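Local atomic coordinates of acyl-coenzyme A oxidase acox-1.1 (Caenorhabditis elegans, PDB entry 5K3H), a protein that catalyses the FAD-dependent, oxygen-consuming desaturation of acyl-CoA to (2E)-enoyl-CoA with release of hydrogen peroxide, the first step of peroxisomal beta-oxidation. Residues M305-L310 and S613-W618; T314-V319 and G634-N639; K333-Q338 and H342-F347; P346-A351 and P609-L614; Q404-M407 and G413-M416. All blocks are in the same frame, centred on the assembly; numbering follows the deposited sequence.

Contact 1. Residues M305-L310 and S613-W618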
# COMPACT_ATOMS: atom_id res chain seq x y z
N MET B 305 5.29 9.24 11.06
CA MET B 305 5.37 8.00 10.28
C MET B 305 5.94 8.27 8.90
O MET B 305 6.78 7.51 8.42
CB MET B 305 4.01 7.36 10.12
CG MET B 305 3.25 7.19 11.40
SD MET B 305 3.75 5.70 12.23
CE MET B 305 2.17 4.95 12.14
N LEU B 306 5.44 9.30 8.22
CA LEU B 306 5.96 9.64 6.90
C LEU B 306 7.43 9.94 6.99
O LEU B 306 8.23 9.43 6.21
CB LEU B 306 5.17 10.82 6.30
CG LEU B 306 5.42 11.30 4.85
CD1 LEU B 306 5.42 10.18 3.84
CD2 LEU B 306 4.40 12.35 4.44
N SER B 307 7.82 10.68 8.02
CA SER B 307 9.23 11.00 8.21
C SER B 307 10.05 9.74 8.56
O SER B 307 11.20 9.61 8.11
CB SER B 307 9.38 12.09 9.26
OG SER B 307 10.73 12.54 9.36
N TYR B 308 9.50 8.80 9.34
CA TYR B 308 10.18 7.51 9.51
C TYR B 308 10.55 6.94 8.15
O TYR B 308 11.71 6.58 7.92
CB TYR B 308 9.32 6.47 10.22
CG TYR B 308 9.14 6.59 11.71
CD1 TYR B 308 10.00 7.35 12.49
CD2 TYR B 308 8.07 5.95 12.34
CE1 TYR B 308 9.80 7.47 13.87
CE2 TYR B 308 7.87 6.05 13.71
CZ TYR B 308 8.72 6.82 14.46
OH TYR B 308 8.50 6.91 15.82
N ALA B 309 9.56 6.83 7.26
CA ALA B 309 9.79 6.17 5.98
C ALA B 309 10.78 6.94 5.12
O ALA B 309 11.64 6.33 4.46
CB ALA B 309 8.46 5.99 5.25
N LEU B 310 10.73 8.27 5.15
CA LEU B 310 11.63 9.04 4.30
C LEU B 310 13.06 9.04 4.82
O LEU B 310 14.01 8.98 4.03
CB LEU B 310 11.11 10.47 4.15
CG LEU B 310 9.80 10.55 3.35
CD1 LEU B 310 9.11 11.89 3.63
CD2 LEU B 310 10.08 10.38 1.89
N SER B 613 19.69 16.10 5.73
CA SER B 613 19.69 16.87 6.97
C SER B 613 18.27 17.24 7.39
O SER B 613 17.95 17.22 8.59
CB SER B 613 20.56 18.11 6.81
OG SER B 613 21.91 17.72 6.53
N LEU B 614 17.40 17.53 6.43
CA LEU B 614 15.99 17.81 6.74
C LEU B 614 15.32 16.64 7.43
O LEU B 614 14.43 16.84 8.27
CB LEU B 614 15.21 18.15 5.46
CG LEU B 614 15.47 19.53 4.86
CD1 LEU B 614 14.98 19.56 3.45
CD2 LEU B 614 14.81 20.64 5.71
N LEU B 615 15.72 15.41 7.11
CA LEU B 615 15.16 14.25 7.77
C LEU B 615 15.89 13.91 9.06
O LEU B 615 15.24 13.49 10.02
CB LEU B 615 15.19 13.06 6.81
CG LEU B 615 14.29 13.26 5.59
CD1 LEU B 615 14.71 12.29 4.50
CD2 LEU B 615 12.80 13.09 5.95
N ASP B 616 17.21 14.11 9.12
CA ASP B 616 17.93 13.98 10.38
C ASP B 616 17.38 14.90 11.46
O ASP B 616 17.50 14.60 12.64
CB ASP B 616 19.42 14.30 10.24
CG ASP B 616 20.20 13.22 9.56
OD1 ASP B 616 19.78 12.03 9.59
OD2 ASP B 616 21.29 13.56 9.03
N SER B 617 16.84 16.06 11.07
CA SER B 617 16.36 17.02 12.05
C SER B 617 15.20 16.50 12.87
O SER B 617 14.88 17.09 13.91
CB SER B 617 15.98 18.33 11.36
OG SER B 617 17.13 18.95 10.78
N TRP B 618 14.52 15.44 12.42
CA TRP B 618 13.49 14.83 13.26
C TRP B 618 14.09 14.02 14.40
O TRP B 618 13.35 13.63 15.32
CB TRP B 618 12.58 13.97 12.40
CG TRP B 618 11.79 14.79 11.49
CD1 TRP B 618 12.24 15.48 10.41
CD2 TRP B 618 10.39 15.03 11.57
NE1 TRP B 618 11.21 16.14 9.80
CE2 TRP B 618 10.06 15.87 10.50
CE3 TRP B 618 9.38 14.60 12.43
CZ2 TRP B 618 8.75 16.30 10.26
CZ3 TRP B 618 8.08 15.03 12.19
CH2 TRP B 618 7.78 15.86 11.11
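A CH-pi contact between Ser307 and Trp618 ties helix 300-319, in the C-alpha1 part of the acyl-CoA oxidase fold, to the C-terminal part of helix 590-616 and the turn that carries Trp618. Ser307 sits over one face of the indole. Its CB lies 4.0 Å from the centroid of the six-membered ring, only 14° off the ring normal, while OG comes down over the five-membered part, 3.3 Å from Trp618 CG. With OG anti to N (chi1 -173°), the short side chain spreads both of its heavy atoms over the same ring face. The indole is also met in its plane, at one edge, by the carbonyl O of Leu614. One turn along, the two methyls of Leu615 both reach Leu310, CD2 on its CB at 3.6 Å and CD1 on its carbonyl O at 3.4 Å. Asn311 links the two helices through its ND2, which hydrogen-bonds the O atoms of Ser307 and Leu615. Next to Trp618 in the chain, Ser617 OG and Ser617 N both bond Ser613 O, from opposite faces of its plane, the OG bond being 2.9 Å. Replacing Trp618 by an alanine would probably leave Ser307 without the aromatic face beneath it and open a gap toward Ile34. This is buried packing of one helix against the last turns of another and the tryptophan that follows, in the helical C-terminal part of acyl-CoA oxidases.

Contact 2. Residues T314-V319 and G634-N639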
# COMPACT_ATOMS: atom_id res chain seq x y z
N THR B 314 15.66 7.77 2.19
CA THR B 314 16.63 8.76 1.72
C THR B 314 18.05 8.43 2.20
O THR B 314 19.01 8.59 1.43
CB THR B 314 16.21 10.17 2.18
OG1 THR B 314 14.82 10.41 1.85
CG2 THR B 314 17.10 11.24 1.53
N ARG B 315 18.20 7.94 3.43
CA ARG B 315 19.50 7.42 3.85
C ARG B 315 19.98 6.29 2.93
O ARG B 315 21.11 6.30 2.45
CB ARG B 315 19.43 6.96 5.31
CG ARG B 315 19.44 8.11 6.30
CD ARG B 315 19.05 7.65 7.68
NE ARG B 315 19.14 8.74 8.64
CZ ARG B 315 18.91 8.62 9.94
NH1 ARG B 315 18.55 7.45 10.46
NH2 ARG B 315 19.04 9.67 10.72
N TYR B 316 19.11 5.30 2.69
CA TYR B 316 19.45 4.19 1.80
C TYR B 316 19.79 4.68 0.39
O TYR B 316 20.71 4.15 -0.25
CB TYR B 316 18.31 3.17 1.76
CG TYR B 316 18.58 2.00 0.85
CD1 TYR B 316 19.51 1.03 1.18
CD2 TYR B 316 17.91 1.87 -0.35
CE1 TYR B 316 19.78 -0.04 0.32
CE2 TYR B 316 18.15 0.81 -1.20
CZ TYR B 316 19.08 -0.14 -0.87
OH TYR B 316 19.32 -1.19 -1.73
N SER B 317 19.08 5.70 -0.11
CA SER B 317 19.40 6.23 -1.43
C SER B 317 20.77 6.88 -1.46
O SER B 317 21.41 6.92 -2.52
CB SER B 317 18.36 7.27 -1.86
OG SER B 317 17.06 6.71 -2.06
N ALA B 318 21.27 7.34 -0.31
CA ALA B 318 22.61 7.92 -0.25
C ALA B 318 23.70 6.84 -0.23
O ALA B 318 24.79 7.05 -0.77
CB ALA B 318 22.74 8.83 0.98
N VAL B 319 23.41 5.67 0.35
CA VAL B 319 24.41 4.62 0.43
C VAL B 319 24.32 3.61 -0.72
O VAL B 319 25.31 2.92 -1.01
CB VAL B 319 24.30 3.92 1.80
CG1 VAL B 319 24.12 4.94 2.89
CG2 VAL B 319 23.18 2.91 1.84
N GLY B 634 24.65 4.45 8.30
CA GLY B 634 24.77 4.13 6.89
C GLY B 634 25.50 2.84 6.57
O GLY B 634 25.78 2.59 5.39
N HIS B 635 25.81 2.02 7.57
CA HIS B 635 26.45 0.73 7.33
C HIS B 635 25.36 -0.32 7.12
O HIS B 635 25.08 -1.17 7.98
CB HIS B 635 27.38 0.36 8.48
CG HIS B 635 28.53 1.31 8.64
ND1 HIS B 635 29.34 1.69 7.60
CD2 HIS B 635 29.00 1.94 9.74
CE1 HIS B 635 30.25 2.53 8.04
NE2 HIS B 635 30.07 2.70 9.33
N VAL B 636 24.74 -0.26 5.94
CA VAL B 636 23.56 -1.07 5.66
C VAL B 636 23.94 -2.52 5.38
O VAL B 636 23.36 -3.44 5.97
CB VAL B 636 22.74 -0.47 4.51
CG1 VAL B 636 21.71 -1.48 4.04
CG2 VAL B 636 22.06 0.81 4.99
N TYR B 637 24.89 -2.75 4.47
CA TYR B 637 25.12 -4.11 3.97
C TYR B 637 25.64 -5.04 5.05
O TYR B 637 25.19 -6.19 5.16
CB TYR B 637 26.09 -4.10 2.78
CG TYR B 637 25.51 -3.40 1.57
CD1 TYR B 637 24.19 -3.61 1.19
CD2 TYR B 637 26.28 -2.54 0.81
CE1 TYR B 637 23.65 -2.97 0.09
CE2 TYR B 637 25.76 -1.91 -0.29
CZ TYR B 637 24.44 -2.12 -0.65
OH TYR B 637 23.93 -1.48 -1.77
N GLU B 638 26.58 -4.57 5.85
CA GLU B 638 27.15 -5.40 6.90
C GLU B 638 26.10 -5.79 7.92
O GLU B 638 26.03 -6.96 8.33
CB GLU B 638 28.31 -4.64 7.55
CG GLU B 638 28.80 -5.23 8.85
CD GLU B 638 30.02 -6.12 8.65
OE1 GLU B 638 30.19 -6.67 7.54
OE2 GLU B 638 30.81 -6.24 9.62
N ASN B 639 25.23 -4.86 8.30
CA ASN B 639 24.21 -5.17 9.29
C ASN B 639 22.99 -5.84 8.69
O ASN B 639 22.23 -6.50 9.41
CB ASN B 639 23.80 -3.90 10.05
CG ASN B 639 24.91 -3.38 10.94
OD1 ASN B 639 25.27 -4.01 11.94
ND2 ASN B 639 25.46 -2.23 10.58
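The last turn of helix 300-319 lies against the loop that leads into helix 636-645, and the backbones approach most closely at Val319 and Gly634, whose CA atoms are 6.5 Å apart. This is one of the places where the C-alpha1 helices of the acyl-CoA oxidase fold meet the C-terminal helical region. Gly634 has a positive phi of 80°, and an inverse gamma turn centred on His635 follows, with a weak bond from Val636 N back to Gly634 O. The turn swings Val636 round to face helix 300-319. Val319 is the central side chain and uses both of its methyls: CG1 rests against Gly634 O at 3.8 Å, and CG2 meets Val636 CG2 at 3.9 Å, the two valine side chains crossing at about a right angle. A chi1 of 167° sends Val636 CG1 to the ring edge of Tyr316, where it approaches CD1 loosely, at 4.4 Å and near the ring plane. The far end of that tyrosine is held elsewhere, its OH bonded to His412 ND1. Tyr637 hydrogen-bonds through its OH to NH1 of Arg320, an FAD-binding residue, and packs on Thr184 of the second subunit, so the dimer interface lies close by. Within the incoming segment the first helical turn is braced by Asn639, whose ND2 donates to His635 O at 2.8 Å, in the carbonyl plane and close to its own amide plane.

Contact 3. Residues K333-Q338 and H342-F347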
# COMPACT_ATOMS: atom_id res chain seq x y z
N LYS B 333 25.15 7.15 -6.61
CA LYS B 333 24.11 6.99 -5.60
C LYS B 333 22.75 7.12 -6.27
O LYS B 333 22.54 8.03 -7.07
CB LYS B 333 24.25 8.07 -4.54
CG LYS B 333 25.57 8.09 -3.80
CD LYS B 333 25.64 9.34 -2.95
CE LYS B 333 26.97 9.45 -2.24
NZ LYS B 333 27.00 10.65 -1.34
N VAL B 334 21.80 6.25 -5.92
CA VAL B 334 20.50 6.41 -6.56
C VAL B 334 19.85 7.74 -6.20
O VAL B 334 19.02 8.24 -6.96
CB VAL B 334 19.56 5.23 -6.26
CG1 VAL B 334 20.20 3.95 -6.75
CG2 VAL B 334 19.24 5.14 -4.79
N LEU B 335 20.29 8.38 -5.11
CA LEU B 335 19.86 9.74 -4.80
C LEU B 335 20.19 10.71 -5.92
O LEU B 335 19.60 11.79 -5.99
CB LEU B 335 20.51 10.23 -3.50
CG LEU B 335 20.03 11.49 -2.74
CD1 LEU B 335 18.56 11.44 -2.37
CD2 LEU B 335 20.89 11.78 -1.48
N GLU B 336 21.08 10.33 -6.83
CA GLU B 336 21.49 11.19 -7.95
C GLU B 336 20.39 11.34 -9.00
O GLU B 336 20.37 12.35 -9.71
CB GLU B 336 22.74 10.59 -8.60
CG GLU B 336 23.83 11.55 -8.98
CD GLU B 336 24.32 12.37 -7.81
OE1 GLU B 336 25.01 11.79 -6.92
OE2 GLU B 336 23.98 13.58 -7.77
N TYR B 337 19.47 10.37 -9.09
CA TYR B 337 18.50 10.32 -10.18
C TYR B 337 17.33 11.27 -9.92
O TYR B 337 16.75 11.26 -8.83
CB TYR B 337 17.97 8.90 -10.35
CG TYR B 337 19.00 7.90 -10.80
CD1 TYR B 337 19.67 8.06 -12.01
CD2 TYR B 337 19.32 6.78 -10.01
CE1 TYR B 337 20.63 7.15 -12.45
CE2 TYR B 337 20.29 5.86 -10.44
CZ TYR B 337 20.94 6.06 -11.67
OH TYR B 337 21.89 5.19 -12.11
N GLN B 338 16.97 12.06 -10.95
CA GLN B 338 15.81 12.94 -10.83
C GLN B 338 14.57 12.14 -10.46
O GLN B 338 13.72 12.58 -9.67
CB GLN B 338 15.57 13.67 -12.14
CG GLN B 338 14.46 14.72 -12.04
CD GLN B 338 14.11 15.30 -13.39
OE1 GLN B 338 13.57 14.61 -14.25
NE2 GLN B 338 14.45 16.56 -13.58
N HIS B 342 12.33 12.86 -7.27
CA HIS B 342 10.93 13.19 -7.49
C HIS B 342 10.02 12.34 -6.63
O HIS B 342 8.91 12.78 -6.26
CB HIS B 342 10.59 13.04 -8.97
CG HIS B 342 9.19 13.45 -9.33
ND1 HIS B 342 8.22 12.55 -9.70
CD2 HIS B 342 8.61 14.68 -9.39
CE1 HIS B 342 7.09 13.19 -9.97
NE2 HIS B 342 7.30 14.48 -9.79
N ARG B 343 10.43 11.12 -6.30
CA ARG B 343 9.56 10.25 -5.52
C ARG B 343 9.85 10.32 -4.02
O ARG B 343 9.16 9.64 -3.24
CB ARG B 343 9.68 8.80 -6.03
CG ARG B 343 10.85 8.03 -5.45
CD ARG B 343 11.17 6.80 -6.26
NE ARG B 343 9.99 6.02 -6.52
CZ ARG B 343 9.99 4.82 -7.11
NH1 ARG B 343 11.15 4.28 -7.50
NH2 ARG B 343 8.84 4.18 -7.32
N LEU B 344 10.81 11.13 -3.58
CA LEU B 344 11.13 11.31 -2.17
C LEU B 344 10.92 12.73 -1.70
O LEU B 344 10.23 12.95 -0.69
CB LEU B 344 12.60 10.89 -1.91
CG LEU B 344 13.11 9.44 -2.02
CD1 LEU B 344 14.59 9.45 -1.84
CD2 LEU B 344 12.46 8.48 -1.00
N PHE B 345 11.53 13.73 -2.37
CA PHE B 345 11.63 15.08 -1.80
C PHE B 345 10.27 15.76 -1.68
O PHE B 345 10.06 16.51 -0.72
CB PHE B 345 12.56 15.98 -2.62
CG PHE B 345 13.99 15.50 -2.68
CD1 PHE B 345 14.45 14.48 -1.85
CD2 PHE B 345 14.86 16.01 -3.66
CE1 PHE B 345 15.75 14.02 -1.96
CE2 PHE B 345 16.15 15.56 -3.76
CZ PHE B 345 16.60 14.56 -2.91
N PRO B 346 9.32 15.56 -2.60
CA PRO B 346 8.01 16.18 -2.38
C PRO B 346 7.31 15.68 -1.13
O PRO B 346 6.44 16.39 -0.61
CB PRO B 346 7.23 15.81 -3.66
CG PRO B 346 8.27 15.62 -4.71
CD PRO B 346 9.39 14.95 -3.95
N PHE B 347 7.65 14.49 -0.64
CA PHE B 347 7.06 13.94 0.56
C PHE B 347 7.80 14.35 1.82
O PHE B 347 7.22 14.33 2.91
CB PHE B 347 7.00 12.42 0.44
CG PHE B 347 6.19 11.97 -0.74
CD1 PHE B 347 4.80 12.06 -0.72
CD2 PHE B 347 6.81 11.54 -1.91
CE1 PHE B 347 4.07 11.68 -1.82
CE2 PHE B 347 6.06 11.15 -3.02
CZ PHE B 347 4.70 11.23 -2.97
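Leu335 and Phe345 cross at about a right angle, the leucine pushing one methyl at the rim of the ring. Leu335 CD1 lies 3.7 Å from Phe345 CZ, near the ring plane, so the touch is at the edge and not over a face. The leucine reaches this far because its chi1 of -166° places CG trans to N, which carries the branch away from its own 3-10 turn and across to the helix. The same methyl grazes Leu344 CD1 at 4.5 Å. Beside this apolar pair the first turn of helix 338-367 closes: His342 N donates to Gln338 O at 2.8 Å with an N-H...O angle of 153°. Tyr337 takes the N-cap position just before the helix, and the 3-10 turn leading up to it is tightened by Glu336 N bonding Lys333 O at 2.7 Å. His342 and Arg343 belong to the FAD site shared between the subunits, so the contact lies at the start of a helix that contributes to it. The second subunit takes part too, Gln338 OE1 accepting from Val529 N of that chain. Around the pair, Phe345 packs on Leu604, Arg608 and Ala611 of helix 590-616, Leu344 faces Ala313, Thr314 and Ser317 of helix 300-319, and Arg343 lies on helix 382-408.

Contact 4. Residues P346-A351 and P609-L614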
# COMPACT_ATOMS: atom_id res chain seq x y z
N PRO B 346 9.32 15.56 -2.60
CA PRO B 346 8.01 16.18 -2.38
C PRO B 346 7.31 15.68 -1.13
O PRO B 346 6.44 16.39 -0.61
CB PRO B 346 7.23 15.81 -3.66
CG PRO B 346 8.27 15.62 -4.71
CD PRO B 346 9.39 14.95 -3.95
N PHE B 347 7.65 14.49 -0.64
CA PHE B 347 7.06 13.94 0.56
C PHE B 347 7.80 14.35 1.82
O PHE B 347 7.22 14.33 2.91
CB PHE B 347 7.00 12.42 0.44
CG PHE B 347 6.19 11.97 -0.74
CD1 PHE B 347 4.80 12.06 -0.72
CD2 PHE B 347 6.81 11.54 -1.91
CE1 PHE B 347 4.07 11.68 -1.82
CE2 PHE B 347 6.06 11.15 -3.02
CZ PHE B 347 4.70 11.23 -2.97
N ILE B 348 9.07 14.74 1.69
CA ILE B 348 9.69 15.45 2.80
C ILE B 348 8.92 16.73 3.06
O ILE B 348 8.55 17.03 4.20
CB ILE B 348 11.17 15.73 2.52
CG1 ILE B 348 11.89 14.41 2.17
CG2 ILE B 348 11.78 16.45 3.73
CD1 ILE B 348 13.38 14.55 1.78
N ALA B 349 8.59 17.45 1.98
CA ALA B 349 7.82 18.68 2.09
C ALA B 349 6.49 18.43 2.78
O ALA B 349 6.13 19.17 3.70
CB ALA B 349 7.59 19.29 0.70
N ARG B 350 5.77 17.39 2.37
CA ARG B 350 4.48 17.06 2.99
C ARG B 350 4.63 16.75 4.47
O ARG B 350 3.71 17.03 5.25
CB ARG B 350 3.80 15.87 2.29
CG ARG B 350 3.26 16.14 0.93
CD ARG B 350 2.55 14.92 0.30
NE ARG B 350 1.93 15.35 -0.94
CZ ARG B 350 1.20 14.60 -1.77
NH1 ARG B 350 0.98 13.31 -1.53
NH2 ARG B 350 0.71 15.16 -2.88
N ALA B 351 5.71 16.08 4.88
CA ALA B 351 5.85 15.75 6.31
C ALA B 351 5.96 17.01 7.17
O ALA B 351 5.24 17.15 8.17
CB ALA B 351 7.06 14.84 6.55
N PRO B 609 21.04 18.83 -1.42
CA PRO B 609 22.10 18.91 -0.39
C PRO B 609 21.56 18.97 1.02
O PRO B 609 22.29 18.65 1.97
CB PRO B 609 22.85 20.21 -0.73
CG PRO B 609 22.37 20.64 -2.03
CD PRO B 609 21.07 19.98 -2.34
N ASN B 610 20.32 19.38 1.19
CA ASN B 610 19.72 19.50 2.50
C ASN B 610 18.79 18.34 2.81
O ASN B 610 18.22 18.31 3.91
CB ASN B 610 18.95 20.82 2.62
CG ASN B 610 19.82 21.96 3.08
OD1 ASN B 610 20.76 21.76 3.87
ND2 ASN B 610 19.52 23.16 2.60
N ALA B 611 18.59 17.42 1.86
CA ALA B 611 17.52 16.44 2.00
C ALA B 611 17.76 15.51 3.19
O ALA B 611 16.85 15.28 4.00
CB ALA B 611 17.33 15.65 0.70
N VAL B 612 18.96 14.92 3.29
CA VAL B 612 19.28 14.05 4.43
C VAL B 612 19.22 14.84 5.74
O VAL B 612 18.73 14.34 6.76
CB VAL B 612 20.64 13.34 4.22
CG1 VAL B 612 21.09 12.65 5.49
CG2 VAL B 612 20.54 12.31 3.08
N SER B 613 19.69 16.10 5.73
CA SER B 613 19.69 16.87 6.97
C SER B 613 18.27 17.24 7.39
O SER B 613 17.95 17.22 8.59
CB SER B 613 20.56 18.11 6.81
OG SER B 613 21.91 17.72 6.53
N LEU B 614 17.40 17.53 6.43
CA LEU B 614 15.99 17.81 6.74
C LEU B 614 15.32 16.64 7.43
O LEU B 614 14.43 16.84 8.27
CB LEU B 614 15.21 18.15 5.46
CG LEU B 614 15.47 19.53 4.86
CD1 LEU B 614 14.98 19.56 3.45
CD2 LEU B 614 14.81 20.64 5.71
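Ile348 reaches from helix 338-367 to two residues of helix 590-616, Ala611 and Leu614. Its CD1 comes to 4.2 Å from Ala611 CB and equally near Ala611 O, while its CG2 lies 4.2 Å from Leu614 CB. The isoleucine thus fans its two arms along one face of the partner helix: chi1 of -55° sets CG1 beside N and CG2 beside the carbonyl carbon, and the extended chi2 of 177° pushes CD1 outward. Both helices are kinked near here, at Pro346 and at Pro609, but the turns carrying the contact are bonded, Ala351 N to Phe347 O on one side and Leu614 N to Asn610 O, at 2.8 Å, on the other. Further out, Tyr352 OH bonds Leu614 O and so fastens the two helices just beyond the apolar contact. Arg350 turns to the other side of helix 338-367, in salt bridges with Glu574 and Glu400, and Asn610 ND2 bonds Thr24 OG1. Leu614 is backed by Phe25. Since the side chains that meet are wholly aliphatic and no hydrogen bond crosses between the segments, the joint rests on apolar burial at loose van der Waals distances, with the Tyr352 bond as a polar tie nearby.

Contact 5. Residues Q404-M407 and G413-M416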
# COMPACT_ATOMS: atom_id res chain seq x y z
N GLN B 404 5.69 5.35 -1.83
CA GLN B 404 6.77 5.82 -2.71
C GLN B 404 8.13 5.58 -2.07
O GLN B 404 9.07 5.17 -2.76
CB GLN B 404 6.58 7.29 -3.04
CG GLN B 404 5.42 7.53 -3.97
CD GLN B 404 5.56 6.76 -5.27
OE1 GLN B 404 6.59 6.80 -5.93
NE2 GLN B 404 4.51 6.05 -5.65
N ALA B 405 8.24 5.82 -0.76
CA ALA B 405 9.48 5.55 -0.02
C ALA B 405 9.83 4.06 -0.05
O ALA B 405 11.01 3.70 -0.20
CB ALA B 405 9.34 6.05 1.42
N ARG B 406 8.84 3.18 0.12
CA ARG B 406 9.16 1.76 0.02
C ARG B 406 9.73 1.41 -1.36
O ARG B 406 10.75 0.72 -1.47
CB ARG B 406 7.93 0.90 0.33
CG ARG B 406 8.35 -0.56 0.48
CD ARG B 406 7.19 -1.49 0.46
NE ARG B 406 6.33 -1.25 -0.71
CZ ARG B 406 6.57 -1.73 -1.94
NH1 ARG B 406 7.64 -2.48 -2.17
NH2 ARG B 406 5.73 -1.45 -2.93
N MET B 407 9.04 1.85 -2.43
CA MET B 407 9.49 1.60 -3.80
C MET B 407 10.87 2.22 -4.08
O MET B 407 11.70 1.61 -4.76
CB MET B 407 8.44 2.15 -4.77
CG MET B 407 7.19 1.28 -4.85
SD MET B 407 5.81 2.07 -5.70
CE MET B 407 4.44 1.15 -4.98
N GLY B 413 13.69 -3.04 -0.17
CA GLY B 413 12.59 -2.44 0.56
C GLY B 413 11.50 -3.41 0.91
O GLY B 413 10.67 -3.12 1.79
N TYR B 414 11.48 -4.57 0.24
CA TYR B 414 10.47 -5.60 0.48
C TYR B 414 10.74 -6.37 1.76
O TYR B 414 9.85 -7.04 2.28
CB TYR B 414 10.45 -6.56 -0.70
CG TYR B 414 9.19 -7.35 -0.86
CD1 TYR B 414 8.06 -6.78 -1.40
CD2 TYR B 414 9.13 -8.70 -0.50
CE1 TYR B 414 6.89 -7.51 -1.57
CE2 TYR B 414 7.96 -9.44 -0.67
CZ TYR B 414 6.85 -8.84 -1.21
OH TYR B 414 5.68 -9.55 -1.39
N SER B 415 11.97 -6.30 2.25
CA SER B 415 12.36 -6.98 3.47
C SER B 415 11.76 -6.29 4.69
O SER B 415 11.49 -5.08 4.68
CB SER B 415 13.89 -6.99 3.57
OG SER B 415 14.33 -7.58 4.78
N MET B 416 11.53 -7.07 5.75
CA MET B 416 11.22 -6.39 7.00
C MET B 416 12.43 -5.67 7.58
O MET B 416 12.29 -4.98 8.59
CB MET B 416 10.65 -7.34 8.04
CG MET B 416 9.29 -7.92 7.69
SD MET B 416 8.01 -6.75 7.16
CE MET B 416 8.07 -5.55 8.50
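Just past the end of helix 382-408 the chain doubles back, bringing Gly413 CA to 5.4 Å from Arg406 CA. This tight return, in the C-alpha1 part of the acyl-CoA oxidase fold, lies on the loop between helices 382-408 and 420-428. Gly413 sits so close to the helix backbone that a CB on it would clash with Arg406 O. Arg406 lies along the loop: its CG packs on Gly413 O at 3.7 Å, and the bend at chi3 (51°) folds the chain over, carrying the guanidinium to Tyr414. Its charge is paired within the same helix, NH2 forming a salt bridge with Glu403 OE2. Tyr414 in turn reaches the dimer interface, where its OH bonds O of Gly425 of the second subunit. Gly413 O, the oxygen on which Arg406 CG rests, is also hydrogen-bonded to Ser418 OG. Gln404, two residues before Arg406, is an ATP-binding residue at a site shared by the two subunits. Where arginine and tyrosine meet, the approach is loose: Arg406 NH1 comes to the edge of the ring, near its plane, 4.4 Å from Tyr414 CD1.

Contacts 1 and 4 lie about 7 Å apart, centre to centre, and share Ser613 and Leu614 of helix 590-616; Leu615 CD1 of contact 1 meets Ile348 CD1 of contact 4 at 3.8 Å. Contact 2 joins contact 1 through the salt bridge from Arg315 NH2 to Asp616 OD1, 2.7 Å. Contact 3 continues into contact 4 along helix 338-367, its Phe345 CE1 touching Ala611 CB at 3.5 Å. It holds the FAD-site residues His342 and Arg343, and Arg343 NH2 lies 3.3 Å from Met407 CB of contact 5. Contact 5 carries the ATP-site residue Gln404, against which Phe347 rests. Contacts 2, 3 and 5 also touch the second subunit.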